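Local coordinates for PBP domain-containing protein (Vibrio parahaemolyticus, PDB 3MUQ) that is of unknown function but probably binds a small ligand, as other proteins of the periplasmic-binding-protein fold do, at residues K92-A96 / K97-D101; G133-A136 / Q137-I140. All coordinates share one frame; numbering follows the deposited sequence.

In the fold
Read from the N terminus, the chain leaves strand 78-90 and makes contact 1 in the loop before helix 104-113, where consecutive residues of 92-101 fold back on one another through two successive type I turns. Helix 104-113 and strand 118-120 follow. The chain then runs along helix 126-138, whose C-terminal end makes contact 2 before the path goes on to strand 147-149. Both contacts are local and stand in series, neither nesting nor crossing; the nearest atoms of contact 1 and contact 2 are about 9 Å apart. Helix 104-113 is the common neighbour: Ile-98 of contact 1 packs on Val-107 and Ile-111, whereas Thr-138 of contact 2 rests against Leu-105, Phe-108 and Lys-109.

Contact 1 (K92-A96 / K97-D101); sequences KADPA and KIKDD
The carboxylate of Asp-94 reaches along the loop to the backbone of Ile-98 and Lys-99. Its OD1 accepts the N-H of Ile-98 on the syn side, 3.0 Å from N and close to the carboxylate plane. A second bond, from Lys-99 N to OD2 of Asp-94, is less certain because OD2 is placed too tightly in the model. With CG swung away from its own nitrogen (chi1 -175°), Asp-94 points its acid group ahead into the next turn. Two type I beta turns meet here. The first, Asp-94 to Lys-97, closes through Lys-97 N and Asp-94 O at 2.8 Å, the second through Asp-101 N and Ile-98 O, and the bond from Ile-98 N to the Asp-94 carboxylate ties the first turn to the start of the second. Lys-97 bends at chi2 (-53°) and doubles back: its CD lies 3.3 Å from Asp-94 O, and NZ makes a weak bond to Ala-93 O. On the apolar side, Ala-96 CB touches Ile-98 CG2 at 3.9 Å. Further out, the hydroxyl of Tyr-167 bonds both OD1 of Asp-94 and the N of Ala-96, while Ile-98 packs on Leu-187 of strand 185-188 and on Val-107 and Ile-111 of helix 104-113.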
loop_
_atom_site.group_PDB
_atom_site.type_symbol
_atom_site.label_atom_id
_atom_site.label_comp_id
_atom_site.label_asym_id
_atom_site.label_seq_id
_atom_site.Cartn_x
_atom_site.Cartn_y
_atom_site.Cartn_z
ATOM N N LYS A 92 -0.861 -29.554 -11.664
ATOM C CA LYS A 92 0.556 -29.863 -11.589
ATOM C C LYS A 92 1.046 -30.495 -12.901
ATOM O O LYS A 92 2.164 -30.250 -13.340
ATOM C CB LYS A 92 0.843 -30.776 -10.393
ATOM C CG LYS A 92 2.326 -30.951 -10.093
ATOM C CD LYS A 92 2.556 -31.875 -8.904
ATOM C CE LYS A 92 3.828 -31.503 -8.146
ATOM N NZ LYS A 92 4.984 -31.233 -9.053
ATOM N N ALA A 93 0.189 -31.289 -13.532
ATOM C CA ALA A 93 0.545 -31.981 -14.764
ATOM C C ALA A 93 0.586 -31.076 -16.009
ATOM O O ALA A 93 1.083 -31.487 -17.047
ATOM C CB ALA A 93 -0.398 -33.173 -14.989
ATOM N N ASP A 94 0.041 -29.864 -15.916
ATOM C CA ASP A 94 0.202 -28.867 -16.978
ATOM C C ASP A 94 -0.071 -29.410 -18.387
ATOM O O ASP A 94 0.805 -29.394 -19.253
ATOM C CB ASP A 94 1.613 -28.298 -16.919
ATOM C CG ASP A 94 1.843 -27.172 -17.902
ATOM O OD1 ASP A 94 0.868 -26.535 -18.367
ATOM O OD2 ASP A 94 3.024 -26.915 -18.201
ATOM N N PRO A 95 -1.305 -29.850 -18.629
ATOM C CA PRO A 95 -1.653 -30.526 -19.883
ATOM C C PRO A 95 -1.528 -29.636 -21.116
ATOM O O PRO A 95 -1.370 -30.175 -22.214
ATOM C CB PRO A 95 -3.111 -30.946 -19.659
ATOM C CG PRO A 95 -3.623 -29.977 -18.651
ATOM C CD PRO A 95 -2.465 -29.716 -17.733
ATOM N N ALA A 96 -1.599 -28.315 -20.960
ATOM C CA ALA A 96 -1.387 -27.429 -22.108
ATOM C C ALA A 96 0.092 -27.129 -22.339
ATOM O O ALA A 96 0.451 -26.421 -23.284
ATOM C CB ALA A 96 -2.178 -26.120 -21.956
ATOM N N LYS A 97 0.941 -27.656 -21.465
ATOM C CA LYS A 97 2.376 -27.418 -21.547
ATOM C C LYS A 97 2.718 -25.921 -21.629
ATOM O O LYS A 97 3.453 -25.492 -22.519
ATOM C CB LYS A 97 2.994 -28.170 -22.739
ATOM C CG LYS A 97 2.655 -29.664 -22.819
ATOM C CD LYS A 97 2.966 -30.378 -21.514
ATOM C CE LYS A 97 2.403 -31.797 -21.492
ATOM N NZ LYS A 97 2.479 -32.396 -20.122
ATOM N N ILE A 98 2.197 -25.127 -20.698
ATOM C CA ILE A 98 2.520 -23.700 -20.685
ATOM C C ILE A 98 3.693 -23.381 -19.767
ATOM O O ILE A 98 4.235 -22.273 -19.809
ATOM C CB ILE A 98 1.341 -22.851 -20.180
ATOM C CG1 ILE A 98 1.144 -23.083 -18.678
ATOM C CG2 ILE A 98 0.095 -23.143 -20.987
ATOM C CD1 ILE A 98 0.722 -21.876 -17.919
ATOM N N LYS A 99 4.057 -24.347 -18.928
ATOM C CA LYS A 99 5.039 -24.167 -17.856
ATOM C C LYS A 99 6.330 -23.451 -18.276
ATOM O O LYS A 99 6.918 -22.704 -17.490
ATOM C CB LYS A 99 5.372 -25.526 -17.230
ATOM C CG LYS A 99 5.987 -25.465 -15.847
ATOM C CD LYS A 99 6.313 -26.865 -15.342
ATOM C CE LYS A 99 7.093 -26.834 -14.028
ATOM N NZ LYS A 99 6.272 -26.415 -12.853
ATOM N N ASP A 100 6.771 -23.674 -19.510
ATOM C CA ASP A 100 8.029 -23.090 -19.951
ATOM C C ASP A 100 7.869 -22.077 -21.080
ATOM O O ASP A 100 8.801 -21.868 -21.856
ATOM C CB ASP A 100 9.003 -24.185 -20.387
ATOM C CG ASP A 100 9.318 -25.161 -19.275
ATOM O OD1 ASP A 100 9.336 -24.745 -18.098
ATOM O OD2 ASP A 100 9.552 -26.351 -19.580
ATOM N N ASP A 101 6.701 -21.450 -21.182
ATOM C CA ASP A 101 6.493 -20.441 -22.218
ATOM C C ASP A 101 7.204 -19.154 -21.842
ATOM O O ASP A 101 7.576 -18.964 -20.688
ATOM C CB ASP A 101 5.007 -20.200 -22.470
ATOM C CG ASP A 101 4.336 -21.385 -23.131
ATOM O OD1 ASP A 101 4.997 -22.442 -23.265
ATOM O OD2 ASP A 101 3.155 -21.265 -23.517
#

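Contact 2 (G133-A136 / Q137-I140); sequences GFWA and QTKI
The carbonyl oxygen of Trp-135 gathers several donors from the residues that follow it. The shortest bond comes from the hydroxyl of Thr-138, whose OG1 lies 2.7 Å from Trp-135 O and somewhat tilted from the carbonyl plane. The threonine owes this reach to a chi1 of 66°, which sets OG1 between its own backbone nitrogen and carbonyl carbon and so turns it back toward the preceding turn of helix. Two weaker bonds join in, from Thr-138 N and from Ile-140 N, the latter at 3.4 Å from Trp-135 O. Thr-138 N has its sounder partner in Phe-134 O. The threonine side chain runs alongside that of Trp-135, and OG1 stands at the edge of the indole, near its plane and 3.8 Å from CE3. Ile-140 CG2 approaches Trp-135 CE3 too, at 4.1 Å, but obliquely. Glu-131, one turn back, holds the indole N-H at NE1, and the ring meets Phe-108 of helix 104-113. One residue before the threonine, Gln-137 uses Gly-133 O twice: firmly through its backbone N at 2.9 Å and weakly through NE2. Gln-137 NE2 also sits at the edge of the Phe-134 ring, 3.8 Å from Phe-134 CD1, with amide and ring planes 64° apart and the two side chains pointing the same way. Lys-139 then leaves helical geometry with a positive phi (68°), its N bonding Ala-136 O at 3.0 Å. Together with the weak Ile-140 N to Trp-135 O bond, this makes a Schellman motif at the C-terminal end of helix 126-138, the helix of the beta-alpha-beta unit that runs from strand 118-120 to strand 147-149.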
loop_
_atom_site.group_PDB
_atom_site.type_symbol
_atom_site.label_atom_id
_atom_site.label_comp_id
_atom_site.label_asym_id
_atom_site.label_seq_id
_atom_site.Cartn_x
_atom_site.Cartn_y
_atom_site.Cartn_z
ATOM N N GLY A 133 -7.935 -8.014 -20.890
ATOM C CA GLY A 133 -6.926 -7.257 -21.599
ATOM C C GLY A 133 -5.935 -8.169 -22.295
ATOM O O GLY A 133 -5.543 -7.918 -23.429
ATOM N N PHE A 134 -5.518 -9.230 -21.615
ATOM C CA PHE A 134 -4.565 -10.149 -22.214
ATOM C C PHE A 134 -5.194 -10.860 -23.401
ATOM O O PHE A 134 -4.568 -10.990 -24.444
ATOM C CB PHE A 134 -4.051 -11.164 -21.197
ATOM C CG PHE A 134 -3.173 -10.572 -20.134
ATOM C CD1 PHE A 134 -2.366 -9.479 -20.410
ATOM C CD2 PHE A 134 -3.138 -11.121 -18.861
ATOM C CE1 PHE A 134 -1.551 -8.938 -19.436
ATOM C CE2 PHE A 134 -2.328 -10.581 -17.875
ATOM C CZ PHE A 134 -1.529 -9.489 -18.165
ATOM N N TRP A 135 -6.434 -11.317 -23.253
ATOM C CA TRP A 135 -7.112 -11.929 -24.388
ATOM C C TRP A 135 -7.131 -10.951 -25.552
ATOM O O TRP A 135 -6.830 -11.328 -26.679
ATOM C CB TRP A 135 -8.539 -12.395 -24.053
ATOM C CG TRP A 135 -8.598 -13.609 -23.154
ATOM C CD1 TRP A 135 -9.193 -13.687 -21.935
ATOM C CD2 TRP A 135 -8.017 -14.901 -23.395
ATOM N NE1 TRP A 135 -9.029 -14.941 -21.391
ATOM C CE2 TRP A 135 -8.316 -15.709 -22.271
ATOM C CE3 TRP A 135 -7.275 -15.451 -24.446
ATOM C CZ2 TRP A 135 -7.900 -17.033 -22.170
ATOM C CZ3 TRP A 135 -6.872 -16.769 -24.350
ATOM C CH2 TRP A 135 -7.175 -17.545 -23.218
ATOM N N ALA A 136 -7.476 -9.695 -25.282
ATOM C CA ALA A 136 -7.523 -8.689 -26.347
ATOM C C ALA A 136 -6.159 -8.552 -27.029
ATOM O O ALA A 136 -6.079 -8.490 -28.251
ATOM C CB ALA A 136 -8.006 -7.344 -25.818
ATOM N N GLN A 137 -5.090 -8.535 -26.241
ATOM C CA GLN A 137 -3.744 -8.451 -26.806
ATOM C C GLN A 137 -3.359 -9.666 -27.642
ATOM O O GLN A 137 -2.594 -9.541 -28.591
ATOM C CB GLN A 137 -2.707 -8.243 -25.714
ATOM C CG GLN A 137 -2.769 -6.870 -25.076
ATOM C CD GLN A 137 -1.904 -6.780 -23.844
ATOM O OE1 GLN A 137 -0.688 -6.973 -23.910
ATOM N NE2 GLN A 137 -2.527 -6.497 -22.699
ATOM N N THR A 138 -3.867 -10.843 -27.282
ATOM C CA THR A 138 -3.557 -12.052 -28.046
ATOM C C THR A 138 -4.373 -12.085 -29.322
ATOM O O THR A 138 -4.102 -12.882 -30.216
ATOM C CB THR A 138 -3.829 -13.349 -27.255
ATOM O OG1 THR A 138 -5.238 -13.486 -26.997
ATOM C CG2 THR A 138 -3.036 -13.359 -25.945
ATOM N N LYS A 139 -5.363 -11.201 -29.393
ATOM C CA LYS A 139 -6.288 -11.131 -30.516
ATOM C C LYS A 139 -7.191 -12.351 -30.568
ATOM O O LYS A 139 -7.893 -12.568 -31.555
ATOM C CB LYS A 139 -5.553 -10.964 -31.853
ATOM C CG LYS A 139 -5.168 -9.529 -32.207
ATOM C CD LYS A 139 -3.886 -9.100 -31.508
ATOM C CE LYS A 139 -3.515 -7.663 -31.860
ATOM N NZ LYS A 139 -2.668 -7.028 -30.804
ATOM N N ILE A 140 -7.168 -13.152 -29.509
ATOM C CA ILE A 140 -8.112 -14.254 -29.384
ATOM C C ILE A 140 -9.332 -13.786 -28.611
ATOM O O ILE A 140 -9.215 -13.028 -27.651
ATOM C CB ILE A 140 -7.507 -15.466 -28.640
ATOM C CG1 ILE A 140 -6.493 -16.191 -29.520
ATOM C CG2 ILE A 140 -8.598 -16.442 -28.229
ATOM C CD1 ILE A 140 -5.070 -16.095 -29.015
#